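Local coordinates for protein CymD (Pseudomonas putida, PDB 6Z34) that forms an outer-membrane channel of the FadL family through which monoaromatic hydrocarbons probably cross the outer membrane by lateral diffusion during their biodegradation, at residues A[17-22]-A[297-302]; A[28-33]-A[138-143]; A[32-37]-A[154-159]; A[221-226]-A[239-244]; A[277-282]-A[303-308]. All coordinates share one frame; numbering follows the deposited sequence.

From the N terminus, the loop between helix 10-15 and strand 43-58 enters contacts 1, 2 and 3 in turn, each laying part of the hatch inside the barrel against the wall. Contact 1 closes the longest loop, from 17-22 to 297-302, and contacts 2, 3 and 4 are nested within it. Contacts 2 and 3 start from segments sharing Leu32 and Asn33 and end on the neighbouring strands 131-146 and 151-171. Contact 4 follows in series and joins the two strands of a hairpin. Contact 5 comes last, ties residues around the start of strand 281-289 to the loop after strand 294-303, and crosses contact 1, because 277-282 precedes 297-302 while 303-308 follows it.

Contact 1: residues A[17-22]-A[297-302]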
# COMPACT_ATOMS: atom_id res chain seq x y z
N GLY A 17 -11.70 -4.18 10.37
CA GLY A 17 -10.35 -4.26 10.89
C GLY A 17 -9.31 -4.83 9.96
O GLY A 17 -8.20 -5.10 10.42
N GLY A 18 -9.62 -5.04 8.68
CA GLY A 18 -8.65 -5.54 7.71
C GLY A 18 -8.81 -6.98 7.25
O GLY A 18 -7.93 -7.49 6.53
N ILE A 19 -9.89 -7.66 7.62
CA ILE A 19 -10.00 -9.08 7.28
C ILE A 19 -10.28 -9.24 5.79
O ILE A 19 -10.65 -8.28 5.11
CB ILE A 19 -11.08 -9.74 8.14
CG1 ILE A 19 -12.41 -9.00 7.95
CG2 ILE A 19 -10.64 -9.72 9.63
CD1 ILE A 19 -13.25 -9.48 6.74
N GLY A 20 -10.15 -10.47 5.28
CA GLY A 20 -10.53 -10.76 3.91
C GLY A 20 -9.99 -12.06 3.35
O GLY A 20 -10.32 -12.43 2.23
N ALA A 21 -9.16 -12.77 4.13
CA ALA A 21 -8.59 -14.03 3.66
C ALA A 21 -9.68 -15.07 3.36
O ALA A 21 -9.50 -15.93 2.49
CB ALA A 21 -7.62 -14.57 4.70
N ALA A 22 -10.79 -15.03 4.09
CA ALA A 22 -11.87 -15.98 3.92
C ALA A 22 -13.22 -15.31 3.77
O ALA A 22 -14.21 -15.98 3.45
CB ALA A 22 -11.91 -16.96 5.11
N ALA A 297 -14.97 -12.47 11.42
CA ALA A 297 -13.79 -12.88 10.68
C ALA A 297 -12.55 -12.52 11.49
O ALA A 297 -12.57 -11.57 12.28
CB ALA A 297 -13.75 -12.23 9.30
N PHE A 298 -11.48 -13.29 11.30
CA PHE A 298 -10.21 -13.03 11.98
C PHE A 298 -9.11 -13.46 11.04
O PHE A 298 -9.19 -14.55 10.46
CB PHE A 298 -10.08 -13.79 13.30
CG PHE A 298 -8.68 -13.76 13.89
CD1 PHE A 298 -8.29 -12.73 14.73
CD2 PHE A 298 -7.77 -14.77 13.61
CE1 PHE A 298 -7.00 -12.70 15.27
CE2 PHE A 298 -6.49 -14.74 14.14
CZ PHE A 298 -6.10 -13.70 14.97
N ASP A 299 -8.09 -12.60 10.88
CA ASP A 299 -6.98 -12.88 9.96
C ASP A 299 -5.65 -12.63 10.65
O ASP A 299 -5.52 -11.73 11.49
CB ASP A 299 -7.05 -12.03 8.68
CG ASP A 299 -8.20 -12.42 7.76
OD1 ASP A 299 -9.08 -13.21 8.17
OD2 ASP A 299 -8.20 -11.98 6.60
N TYR A 300 -4.67 -13.43 10.26
CA TYR A 300 -3.30 -13.25 10.70
C TYR A 300 -2.44 -13.05 9.47
O TYR A 300 -2.56 -13.79 8.49
CB TYR A 300 -2.78 -14.45 11.48
CG TYR A 300 -1.27 -14.40 11.58
CD1 TYR A 300 -0.65 -13.52 12.45
CD2 TYR A 300 -0.47 -15.21 10.79
CE1 TYR A 300 0.72 -13.46 12.55
CE2 TYR A 300 0.90 -15.16 10.87
CZ TYR A 300 1.49 -14.28 11.76
OH TYR A 300 2.86 -14.22 11.87
N LYS A 301 -1.54 -12.07 9.53
CA LYS A 301 -0.73 -11.79 8.36
C LYS A 301 0.71 -11.49 8.76
O LYS A 301 0.97 -10.71 9.68
CB LYS A 301 -1.30 -10.62 7.56
CG LYS A 301 -0.23 -9.83 6.90
CD LYS A 301 -0.75 -8.88 5.90
CE LYS A 301 -0.83 -7.53 6.50
NZ LYS A 301 -0.88 -6.58 5.38
N ARG A 302 1.63 -12.11 8.03
CA ARG A 302 3.07 -11.91 8.19
C ARG A 302 3.61 -11.24 6.93
O ARG A 302 3.49 -11.80 5.83
CB ARG A 302 3.75 -13.26 8.41
CG ARG A 302 5.23 -13.17 8.57
CD ARG A 302 5.57 -12.75 9.98
NE ARG A 302 6.98 -12.98 10.23
CZ ARG A 302 7.46 -13.96 10.99
NH1 ARG A 302 6.63 -14.81 11.58
NH2 ARG A 302 8.77 -14.07 11.15
O HOH W 1 -11.40 -13.75 6.73
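Asp299 and Ile19 carry this meeting of the N-terminal hatch of a FadL-type barrel with the inner side of its wall strand 294-303. The carboxylate of Asp299 reaches into the loop and takes two consecutive backbone amides on a single oxygen. Gly20 N lies 2.8 Å from Asp299 OD2 and comes from above the carboxylate plane, 42° out of it. Ala21 N, also 2.8 Å from Asp299 OD2, arrives on the syn side in a nearly straight bond of 169°. Gly20 suits its place, since a CB at its backbone angles would jam against the preceding carbonyl oxygen.

Ile19 supplies the apolar half. Its CG1 sits between the backbone N and the carbonyl carbon (chi1 57°), and this rotation lays Ile19 CG1 on the methyl of Ala297, 3.7 Å from Ala297 CB. The small Ala297 leaves room for the branched side chain, while CG2 of Ile19 lies by the Ala297 carbonyl group. Gly17, at positive phi, ends helix 10-15 in a Schellman motif.

With an alanine in place of Asp299, the amides of Gly20 and Ala21 would probably be left buried without their acceptor. The second carboxylate oxygen is held through a water, which donates to Asp299 OD1 at 2.8 Å and accepts from Ala22 N at 3.0 Å.

Contact 2: residues A[28-33]-A[138-143]; sequences QGMMLN and RIPFSA
Met30 and Met31 reach the ring of Pro140 from different directions, each crossing it at about a right angle. The sulfur Met30 SD lies 4.0 Å from Pro140 CG, and Met31 SD is also 4.0 Å from Pro140 CG. Nearer the backbone, Met30 CG presses on the serine methylene, only 3.4 Å from Ser142 CB, tighter than usual for two carbons; the small serine suits this tight spot. At the other end Met31 curls over, bent at both chi2 (-65°) and chi3 (-46°), and this brings its methyl to Arg138, with Met31 CE 3.6 Å from Arg138 CD.

The pair belongs to a 3-10 turn of the hatch, packed on the barrel-lining side of strand 131-146, where Arg138, Pro140 and Ser142 alternate with residues that point away from the hatch. Flexible, unbranched methionines can follow such an uneven surface of ring, methylene and aliphatic arginine chain. Beyond this first shell, Phe101 of strand 94-107 touches both methionines and Pro140. The guanidinium of Arg138 has polar partners of its own: its NH2 forms a salt bridge with Asp158 OD2 and a hydrogen bond with Thr244 OG1.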
# COMPACT_ATOMS: atom_id res chain seq x y z
N GLN A 28 -12.83 -6.16 -4.18
CA GLN A 28 -11.50 -5.93 -3.63
C GLN A 28 -10.76 -7.22 -3.33
O GLN A 28 -9.54 -7.17 -3.11
CB GLN A 28 -11.62 -5.07 -2.38
CG GLN A 28 -12.07 -3.65 -2.70
CD GLN A 28 -13.57 -3.52 -2.76
OE1 GLN A 28 -14.29 -4.53 -2.88
NE2 GLN A 28 -14.06 -2.29 -2.70
N GLY A 29 -11.43 -8.38 -3.35
CA GLY A 29 -10.73 -9.64 -3.18
C GLY A 29 -9.61 -9.82 -4.18
O GLY A 29 -8.61 -10.49 -3.90
N MET A 30 -9.75 -9.23 -5.37
CA MET A 30 -8.67 -9.10 -6.35
C MET A 30 -7.33 -8.73 -5.70
O MET A 30 -6.26 -9.16 -6.15
CB MET A 30 -9.04 -8.02 -7.38
CG MET A 30 -9.66 -8.55 -8.63
SD MET A 30 -10.09 -7.34 -9.90
CE MET A 30 -11.00 -6.12 -8.99
N MET A 31 -7.38 -7.89 -4.67
CA MET A 31 -6.18 -7.37 -4.05
C MET A 31 -5.92 -7.97 -2.68
O MET A 31 -5.03 -7.50 -1.98
CB MET A 31 -6.25 -5.85 -3.92
CG MET A 31 -6.20 -5.11 -5.26
SD MET A 31 -4.64 -5.31 -6.15
CE MET A 31 -3.47 -5.02 -4.86
N LEU A 32 -6.71 -8.97 -2.27
CA LEU A 32 -6.44 -9.62 -0.99
C LEU A 32 -6.33 -11.11 -1.24
O LEU A 32 -5.25 -11.62 -1.58
CB LEU A 32 -7.51 -9.31 0.05
CG LEU A 32 -6.94 -9.40 1.48
CD1 LEU A 32 -7.60 -8.36 2.37
CD2 LEU A 32 -7.06 -10.79 2.09
N ASN A 33 -7.45 -11.82 -1.13
CA ASN A 33 -7.48 -13.23 -1.52
C ASN A 33 -8.46 -13.35 -2.67
O ASN A 33 -9.69 -13.34 -2.47
CB ASN A 33 -7.86 -14.14 -0.35
CG ASN A 33 -7.85 -15.64 -0.75
OD1 ASN A 33 -7.43 -16.01 -1.87
ND2 ASN A 33 -8.31 -16.49 0.17
N ARG A 138 -1.87 -0.25 -8.50
CA ARG A 138 -1.82 -1.67 -8.83
C ARG A 138 -3.00 -2.01 -9.74
O ARG A 138 -4.15 -1.65 -9.46
CB ARG A 138 -1.81 -2.52 -7.55
CG ARG A 138 -0.81 -1.97 -6.52
CD ARG A 138 -0.58 -2.89 -5.30
NE ARG A 138 0.04 -4.14 -5.72
CZ ARG A 138 1.21 -4.60 -5.30
NH1 ARG A 138 1.92 -3.92 -4.39
NH2 ARG A 138 1.65 -5.76 -5.80
N ILE A 139 -2.69 -2.66 -10.85
CA ILE A 139 -3.70 -2.97 -11.85
C ILE A 139 -3.77 -4.49 -11.95
O ILE A 139 -3.01 -5.08 -12.72
CB ILE A 139 -3.38 -2.34 -13.21
CG1 ILE A 139 -3.21 -0.83 -13.07
CG2 ILE A 139 -4.47 -2.70 -14.24
CD1 ILE A 139 -2.75 -0.14 -14.37
N PRO A 140 -4.65 -5.14 -11.18
CA PRO A 140 -4.70 -6.61 -11.19
C PRO A 140 -5.43 -7.16 -12.39
O PRO A 140 -6.37 -6.56 -12.91
CB PRO A 140 -5.48 -6.93 -9.91
CG PRO A 140 -6.39 -5.75 -9.75
CD PRO A 140 -5.55 -4.56 -10.17
N PHE A 141 -4.95 -8.32 -12.84
CA PHE A 141 -5.69 -9.18 -13.76
C PHE A 141 -5.92 -10.47 -12.98
O PHE A 141 -4.97 -11.14 -12.60
CB PHE A 141 -4.93 -9.42 -15.06
CG PHE A 141 -4.51 -8.13 -15.74
CD1 PHE A 141 -3.39 -7.44 -15.31
CD2 PHE A 141 -5.26 -7.60 -16.78
CE1 PHE A 141 -3.00 -6.26 -15.91
CE2 PHE A 141 -4.88 -6.42 -17.39
CZ PHE A 141 -3.75 -5.74 -16.94
N SER A 142 -7.19 -10.75 -12.68
CA SER A 142 -7.53 -11.70 -11.63
C SER A 142 -8.53 -12.71 -12.15
O SER A 142 -9.36 -12.41 -13.01
CB SER A 142 -8.11 -10.99 -10.42
OG SER A 142 -8.11 -11.84 -9.28
N ALA A 143 -8.43 -13.92 -11.61
CA ALA A 143 -9.33 -15.01 -11.96
C ALA A 143 -9.51 -15.89 -10.74
O ALA A 143 -8.62 -15.98 -9.89
CB ALA A 143 -8.79 -15.82 -13.15

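Contact 3: residues A[32-37]-A[154-159]; sequences LNPATL and GASLDA
Ser156 OG is hydrogen-bonded to both Ser142 OG and Met30 O, and the ring of Pro34 rests on it from the hatch side, with Pro34 CG 3.7 Å from Ser156 OG. The hydroxyl stands anti to its own carbonyl carbon, beside the backbone N (chi1 -57°), a rotation that carries it to the proline. The same ring carbon lies over the strand backbone, Pro34 CG being 3.6 Å from Ala155 N.

Next to it Gly154 lets the loop approach very closely: Ala35 CA and Gly154 CA are 4.0 Å apart. A CB on Gly154 would run into Ala35 N and the carbonyl carbon of Pro34, so glycine fits here.

The shape of the loop is set by Asn33. Its side-chain oxygen accepts the amide two residues on, Ala35 N to Asn33 OD1 at 3.1 Å, with the donor well above the carbonyl plane (62° out of it). Its backbone oxygen is held twice by one residue, Thr36 OG1 lying 2.7 Å and Thr36 N 3.0 Å from Asn33 O. Asn33 ND2 bonds to Ala21 O and Leu226 O. Proline, with no N-H to give, suits the first position of the turn that follows. Together Asn33, Pro34 and Ala35 make an Asx turn leading into a 3-10 segment, by which the hatch rests on wall strand 151-171 of the FadL barrel.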
# COMPACT_ATOMS: atom_id res chain seq x y z
N LEU A 32 -6.71 -8.97 -2.27
CA LEU A 32 -6.44 -9.62 -0.99
C LEU A 32 -6.33 -11.11 -1.24
O LEU A 32 -5.25 -11.62 -1.58
CB LEU A 32 -7.51 -9.31 0.05
CG LEU A 32 -6.94 -9.40 1.48
CD1 LEU A 32 -7.60 -8.36 2.37
CD2 LEU A 32 -7.06 -10.79 2.09
N ASN A 33 -7.45 -11.82 -1.13
CA ASN A 33 -7.48 -13.23 -1.52
C ASN A 33 -8.46 -13.35 -2.67
O ASN A 33 -9.69 -13.34 -2.47
CB ASN A 33 -7.86 -14.14 -0.35
CG ASN A 33 -7.85 -15.64 -0.75
OD1 ASN A 33 -7.43 -16.01 -1.87
ND2 ASN A 33 -8.31 -16.49 0.17
N PRO A 34 -7.96 -13.42 -3.90
CA PRO A 34 -8.87 -13.52 -5.06
C PRO A 34 -9.75 -14.76 -5.05
O PRO A 34 -10.76 -14.77 -5.75
CB PRO A 34 -7.91 -13.50 -6.26
CG PRO A 34 -6.53 -13.67 -5.70
CD PRO A 34 -6.56 -13.22 -4.30
N ALA A 35 -9.43 -15.79 -4.25
CA ALA A 35 -10.33 -16.93 -4.17
C ALA A 35 -11.70 -16.52 -3.64
O ALA A 35 -12.70 -17.18 -3.95
CB ALA A 35 -9.74 -18.04 -3.29
N THR A 36 -11.77 -15.40 -2.89
CA THR A 36 -13.07 -15.02 -2.33
C THR A 36 -14.03 -14.49 -3.38
O THR A 36 -15.22 -14.34 -3.09
CB THR A 36 -12.93 -13.97 -1.22
OG1 THR A 36 -12.27 -12.81 -1.73
CG2 THR A 36 -12.18 -14.56 0.03
N LEU A 37 -13.54 -14.18 -4.59
CA LEU A 37 -14.42 -13.70 -5.65
C LEU A 37 -15.46 -14.72 -6.06
O LEU A 37 -16.52 -14.33 -6.55
CB LEU A 37 -13.60 -13.30 -6.86
CG LEU A 37 -12.58 -12.20 -6.59
CD1 LEU A 37 -11.65 -12.08 -7.78
CD2 LEU A 37 -13.33 -10.90 -6.28
N GLY A 154 -7.76 -18.95 -6.47
CA GLY A 154 -7.74 -17.68 -7.16
C GLY A 154 -6.34 -17.08 -7.21
O GLY A 154 -5.49 -17.34 -6.35
N ALA A 155 -6.14 -16.25 -8.23
CA ALA A 155 -4.84 -15.63 -8.44
C ALA A 155 -5.06 -14.28 -9.09
O ALA A 155 -6.10 -14.03 -9.71
CB ALA A 155 -3.93 -16.49 -9.32
N SER A 156 -4.06 -13.40 -8.91
CA SER A 156 -3.99 -12.13 -9.61
C SER A 156 -2.57 -11.93 -10.09
O SER A 156 -1.61 -12.40 -9.46
CB SER A 156 -4.37 -10.96 -8.72
OG SER A 156 -5.66 -11.13 -8.19
N LEU A 157 -2.43 -11.23 -11.21
CA LEU A 157 -1.14 -10.70 -11.66
C LEU A 157 -1.27 -9.19 -11.77
O LEU A 157 -2.10 -8.70 -12.54
CB LEU A 157 -0.72 -11.31 -12.99
CG LEU A 157 0.60 -10.71 -13.48
CD1 LEU A 157 1.76 -11.58 -13.02
CD2 LEU A 157 0.60 -10.52 -14.98
N ASP A 158 -0.48 -8.47 -10.98
CA ASP A 158 -0.54 -7.01 -10.98
C ASP A 158 0.47 -6.42 -11.95
O ASP A 158 1.66 -6.78 -11.91
CB ASP A 158 -0.26 -6.43 -9.59
CG ASP A 158 -1.17 -6.97 -8.52
OD1 ASP A 158 -2.16 -7.69 -8.83
OD2 ASP A 158 -0.88 -6.64 -7.34
N ALA A 159 0.01 -5.51 -12.81
CA ALA A 159 0.88 -4.47 -13.34
C ALA A 159 0.89 -3.35 -12.31
O ALA A 159 -0.17 -2.96 -11.79
CB ALA A 159 0.38 -3.94 -14.68

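Contact 4: residues A[221-226]-A[239-244]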
# COMPACT_ATOMS: atom_id res chain seq x y z
N GLY A 221 3.62 -7.50 -9.78
CA GLY A 221 3.34 -8.23 -8.56
C GLY A 221 2.23 -9.27 -8.73
O GLY A 221 1.86 -9.63 -9.85
N GLY A 222 1.69 -9.76 -7.63
CA GLY A 222 0.63 -10.74 -7.73
C GLY A 222 0.43 -11.48 -6.43
O GLY A 222 1.16 -11.27 -5.45
N ARG A 223 -0.58 -12.35 -6.44
CA ARG A 223 -0.97 -13.15 -5.29
C ARG A 223 -1.62 -14.44 -5.75
O ARG A 223 -2.13 -14.54 -6.87
CB ARG A 223 -1.91 -12.36 -4.37
CG ARG A 223 -3.18 -11.82 -5.02
CD ARG A 223 -3.69 -10.60 -4.29
NE ARG A 223 -2.62 -9.62 -4.30
CZ ARG A 223 -2.43 -8.77 -5.30
NH1 ARG A 223 -3.27 -8.78 -6.32
NH2 ARG A 223 -1.39 -7.94 -5.27
N LEU A 224 -1.59 -15.44 -4.86
CA LEU A 224 -2.11 -16.78 -5.12
C LEU A 224 -2.74 -17.29 -3.82
O LEU A 224 -2.04 -17.43 -2.82
CB LEU A 224 -0.99 -17.73 -5.57
CG LEU A 224 -1.46 -19.18 -5.81
CD1 LEU A 224 -2.62 -19.28 -6.86
CD2 LEU A 224 -0.29 -20.08 -6.18
N GLY A 225 -4.05 -17.55 -3.84
CA GLY A 225 -4.76 -17.87 -2.62
C GLY A 225 -5.79 -18.97 -2.83
O GLY A 225 -6.04 -19.39 -3.95
N LEU A 226 -6.37 -19.42 -1.72
CA LEU A 226 -7.46 -20.39 -1.76
C LEU A 226 -8.39 -20.16 -0.58
O LEU A 226 -8.03 -19.49 0.39
CB LEU A 226 -6.95 -21.84 -1.76
CG LEU A 226 -6.21 -22.35 -0.52
CD1 LEU A 226 -7.16 -22.96 0.50
CD2 LEU A 226 -5.15 -23.37 -0.89
N VAL A 239 -3.74 -16.81 1.53
CA VAL A 239 -3.24 -16.17 0.31
C VAL A 239 -1.79 -15.76 0.52
O VAL A 239 -1.43 -15.19 1.55
CB VAL A 239 -4.10 -14.96 -0.13
CG1 VAL A 239 -4.18 -13.90 0.96
CG2 VAL A 239 -3.54 -14.37 -1.42
N TYR A 240 -0.97 -16.07 -0.48
CA TYR A 240 0.41 -15.61 -0.53
C TYR A 240 0.54 -14.49 -1.55
O TYR A 240 0.21 -14.66 -2.73
CB TYR A 240 1.35 -16.76 -0.88
CG TYR A 240 2.81 -16.37 -0.78
CD1 TYR A 240 3.44 -16.24 0.45
CD2 TYR A 240 3.57 -16.14 -1.93
CE1 TYR A 240 4.80 -15.89 0.54
CE2 TYR A 240 4.91 -15.80 -1.85
CZ TYR A 240 5.52 -15.68 -0.62
OH TYR A 240 6.85 -15.34 -0.58
N ASN A 241 1.04 -13.35 -1.10
CA ASN A 241 1.24 -12.18 -1.94
C ASN A 241 2.71 -12.13 -2.35
O ASN A 241 3.60 -12.20 -1.50
CB ASN A 241 0.83 -10.93 -1.17
CG ASN A 241 0.51 -9.77 -2.07
OD1 ASN A 241 -0.66 -9.42 -2.23
ND2 ASN A 241 1.53 -9.16 -2.64
N PHE A 242 2.96 -12.07 -3.65
CA PHE A 242 4.32 -12.16 -4.16
C PHE A 242 5.09 -10.87 -3.89
O PHE A 242 4.50 -9.81 -3.66
CB PHE A 242 4.33 -12.42 -5.66
CG PHE A 242 3.61 -13.66 -6.06
CD1 PHE A 242 3.63 -14.78 -5.26
CD2 PHE A 242 2.92 -13.71 -7.25
CE1 PHE A 242 2.96 -15.93 -5.64
CE2 PHE A 242 2.25 -14.86 -7.64
CZ PHE A 242 2.27 -15.97 -6.84
N LYS A 243 6.42 -10.97 -3.92
CA LYS A 243 7.25 -9.78 -3.86
C LYS A 243 7.09 -8.98 -5.14
O LYS A 243 7.22 -9.52 -6.25
CB LYS A 243 8.72 -10.14 -3.65
CG LYS A 243 8.96 -11.12 -2.52
CD LYS A 243 10.42 -11.16 -2.13
CE LYS A 243 10.81 -12.55 -1.66
NZ LYS A 243 12.22 -12.58 -1.17
N THR A 244 6.81 -7.69 -5.01
CA THR A 244 6.59 -6.85 -6.18
C THR A 244 7.93 -6.36 -6.69
O THR A 244 8.65 -5.66 -5.97
CB THR A 244 5.68 -5.66 -5.83
OG1 THR A 244 4.47 -6.12 -5.20
CG2 THR A 244 5.33 -4.88 -7.09
O HOH W 2 2.25 -8.64 -5.04
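Two strands of the barrel wall, 198-229 and 234-259, form an antiparallel hairpin, and Leu224 with Tyr240 is a hydrogen-bonded pair: Leu224 N to Tyr240 O and Tyr240 N to Leu224 O are each 2.9 Å. Phe242 N also bonds to Gly222 O, at 2.7 Å.

Arg223 and Asn241, a non-hydrogen-bonded pair, stand side by side on the face that carries Val239. Arg223 NE gives a nearly straight bond (172°) to Asn241 OD1 at 2.9 Å; the oxygen lies in the guanidinium plane, the nitrogen stands above the amide plane, and the two flat groups are turned 42° apart. NH2 adds a weak bond to the same oxygen, but its stronger partner is Asp158, in a salt bridge. A long arginine suits this spot because it can span to the neighbouring strand.

Phe242 leans across toward Leu224, with one side of its ring over Arg223 CA and Phe242 CZ 3.9 Å from Leu224 CB. Gly222 permits this, since a CB there would crowd the ring. Val239 packs over Gly225. Beyond Arg223 and Asn241 a water bridges the two segments, accepting from Gly222 N at 2.9 Å and donating to Phe242 O at 2.9 Å.

Contact 5: residues A[277-282]-A[303-308]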
# COMPACT_ATOMS: atom_id res chain seq x y z
N GLU A 277 11.77 -3.72 -3.98
CA GLU A 277 11.11 -5.00 -4.09
C GLU A 277 10.16 -5.03 -2.91
O GLU A 277 10.57 -5.41 -1.81
CB GLU A 277 12.10 -6.17 -4.06
CG GLU A 277 11.47 -7.56 -4.14
CD GLU A 277 12.49 -8.66 -4.39
OE1 GLU A 277 13.52 -8.66 -3.69
OE2 GLU A 277 12.25 -9.53 -5.26
N MET A 278 8.94 -4.56 -3.10
CA MET A 278 7.96 -4.66 -2.03
C MET A 278 7.92 -6.10 -1.54
O MET A 278 8.12 -7.03 -2.33
CB MET A 278 6.59 -4.19 -2.50
CG MET A 278 6.69 -3.07 -3.48
SD MET A 278 5.15 -2.18 -3.55
CE MET A 278 5.29 -1.04 -2.18
N PRO A 279 7.74 -6.32 -0.25
CA PRO A 279 7.89 -7.67 0.28
C PRO A 279 6.66 -8.51 0.03
O PRO A 279 5.53 -8.01 -0.02
CB PRO A 279 8.11 -7.43 1.78
CG PRO A 279 7.36 -6.16 2.05
CD PRO A 279 7.42 -5.33 0.80
N ALA A 280 6.91 -9.80 -0.14
CA ALA A 280 5.92 -10.86 -0.04
C ALA A 280 5.13 -10.75 1.25
O ALA A 280 5.60 -10.12 2.20
CB ALA A 280 6.60 -12.23 -0.11
N SER A 281 3.93 -11.33 1.29
CA SER A 281 3.21 -11.47 2.55
C SER A 281 2.33 -12.70 2.49
O SER A 281 1.94 -13.17 1.42
CB SER A 281 2.38 -10.23 2.90
OG SER A 281 1.51 -9.88 1.85
N LEU A 282 2.03 -13.23 3.66
CA LEU A 282 1.21 -14.40 3.81
C LEU A 282 0.06 -14.03 4.73
O LEU A 282 0.29 -13.52 5.83
CB LEU A 282 2.00 -15.57 4.39
CG LEU A 282 1.22 -16.88 4.53
CD1 LEU A 282 0.91 -17.51 3.16
CD2 LEU A 282 1.97 -17.85 5.42
N VAL A 303 4.20 -10.05 7.08
CA VAL A 303 4.83 -9.34 5.97
C VAL A 303 6.34 -9.56 6.07
O VAL A 303 6.93 -9.35 7.13
CB VAL A 303 4.48 -7.84 5.98
CG1 VAL A 303 5.32 -7.11 4.97
CG2 VAL A 303 3.00 -7.61 5.68
N TYR A 304 6.96 -9.97 4.97
CA TYR A 304 8.33 -10.46 5.00
C TYR A 304 9.31 -9.38 4.54
O TYR A 304 9.96 -9.48 3.51
CB TYR A 304 8.46 -11.72 4.16
CG TYR A 304 7.68 -12.91 4.68
CD1 TYR A 304 8.16 -13.67 5.73
CD2 TYR A 304 6.45 -13.26 4.12
CE1 TYR A 304 7.44 -14.76 6.21
CE2 TYR A 304 5.73 -14.34 4.59
CZ TYR A 304 6.23 -15.09 5.64
OH TYR A 304 5.52 -16.15 6.11
N TRP A 305 9.42 -8.33 5.37
CA TRP A 305 10.44 -7.31 5.14
C TRP A 305 11.85 -7.89 5.20
O TRP A 305 12.74 -7.45 4.45
CB TRP A 305 10.32 -6.19 6.16
CG TRP A 305 9.01 -5.49 6.16
CD1 TRP A 305 7.97 -5.68 7.03
CD2 TRP A 305 8.59 -4.45 5.26
NE1 TRP A 305 6.94 -4.83 6.73
CE2 TRP A 305 7.29 -4.07 5.64
CE3 TRP A 305 9.20 -3.82 4.18
CZ2 TRP A 305 6.58 -3.08 4.97
CZ3 TRP A 305 8.48 -2.83 3.51
CH2 TRP A 305 7.19 -2.47 3.91
N SER A 306 12.09 -8.88 6.07
CA SER A 306 13.46 -9.35 6.28
C SER A 306 14.05 -9.96 5.01
O SER A 306 15.27 -9.93 4.82
CB SER A 306 13.52 -10.36 7.42
OG SER A 306 12.94 -11.60 7.05
N ASP A 307 13.20 -10.50 4.13
CA ASP A 307 13.66 -11.13 2.90
C ASP A 307 13.73 -10.16 1.72
O ASP A 307 14.07 -10.59 0.61
CB ASP A 307 12.79 -12.32 2.55
CG ASP A 307 12.93 -13.45 3.56
OD1 ASP A 307 13.28 -14.58 3.15
OD2 ASP A 307 12.72 -13.20 4.77
N VAL A 308 13.43 -8.89 1.93
CA VAL A 308 13.87 -7.84 1.02
C VAL A 308 15.31 -7.50 1.39
O VAL A 308 15.56 -6.93 2.46
CB VAL A 308 12.98 -6.59 1.11
CG1 VAL A 308 13.60 -5.42 0.32
CG2 VAL A 308 11.61 -6.89 0.63
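The ring of Pro279 is the bump of this contact, and Trp305, Val303 and Val308 shape the hollow that receives it. Pro279 CG sits over the six-membered ring of Trp305, 3.7 Å from its centroid and only 14° off the normal, a CH-pi contact. Val303 CG1 covers the same indole face nearer its rim and touches the proline too, 3.7 Å from Pro279 CG. Val308 closes another flank, its CG2 3.7 Å from Pro279 CB. The CB of Trp305 points away from segment 277-282, but with CG beside the backbone N (chi1 -60°) the indole swings back beneath the proline. A serine in place of Trp305 would probably leave the proline ring without its floor and open a gap beside Val303.

The setting is the antiparallel pairing of barrel strands 281-289 and 294-303: Ser281 and Val303 face each other as a non-hydrogen-bonded pair, and one residue on, Tyr304 N donates to Ala280 O at 3.1 Å, nearly straight (172°). Pro279 suits its place, being rigid and having no amide hydrogen to satisfy. The Tyr304 side chain runs alongside that of Leu282, whose CB meets the ring at its edge, 3.9 Å from Tyr304 CE2.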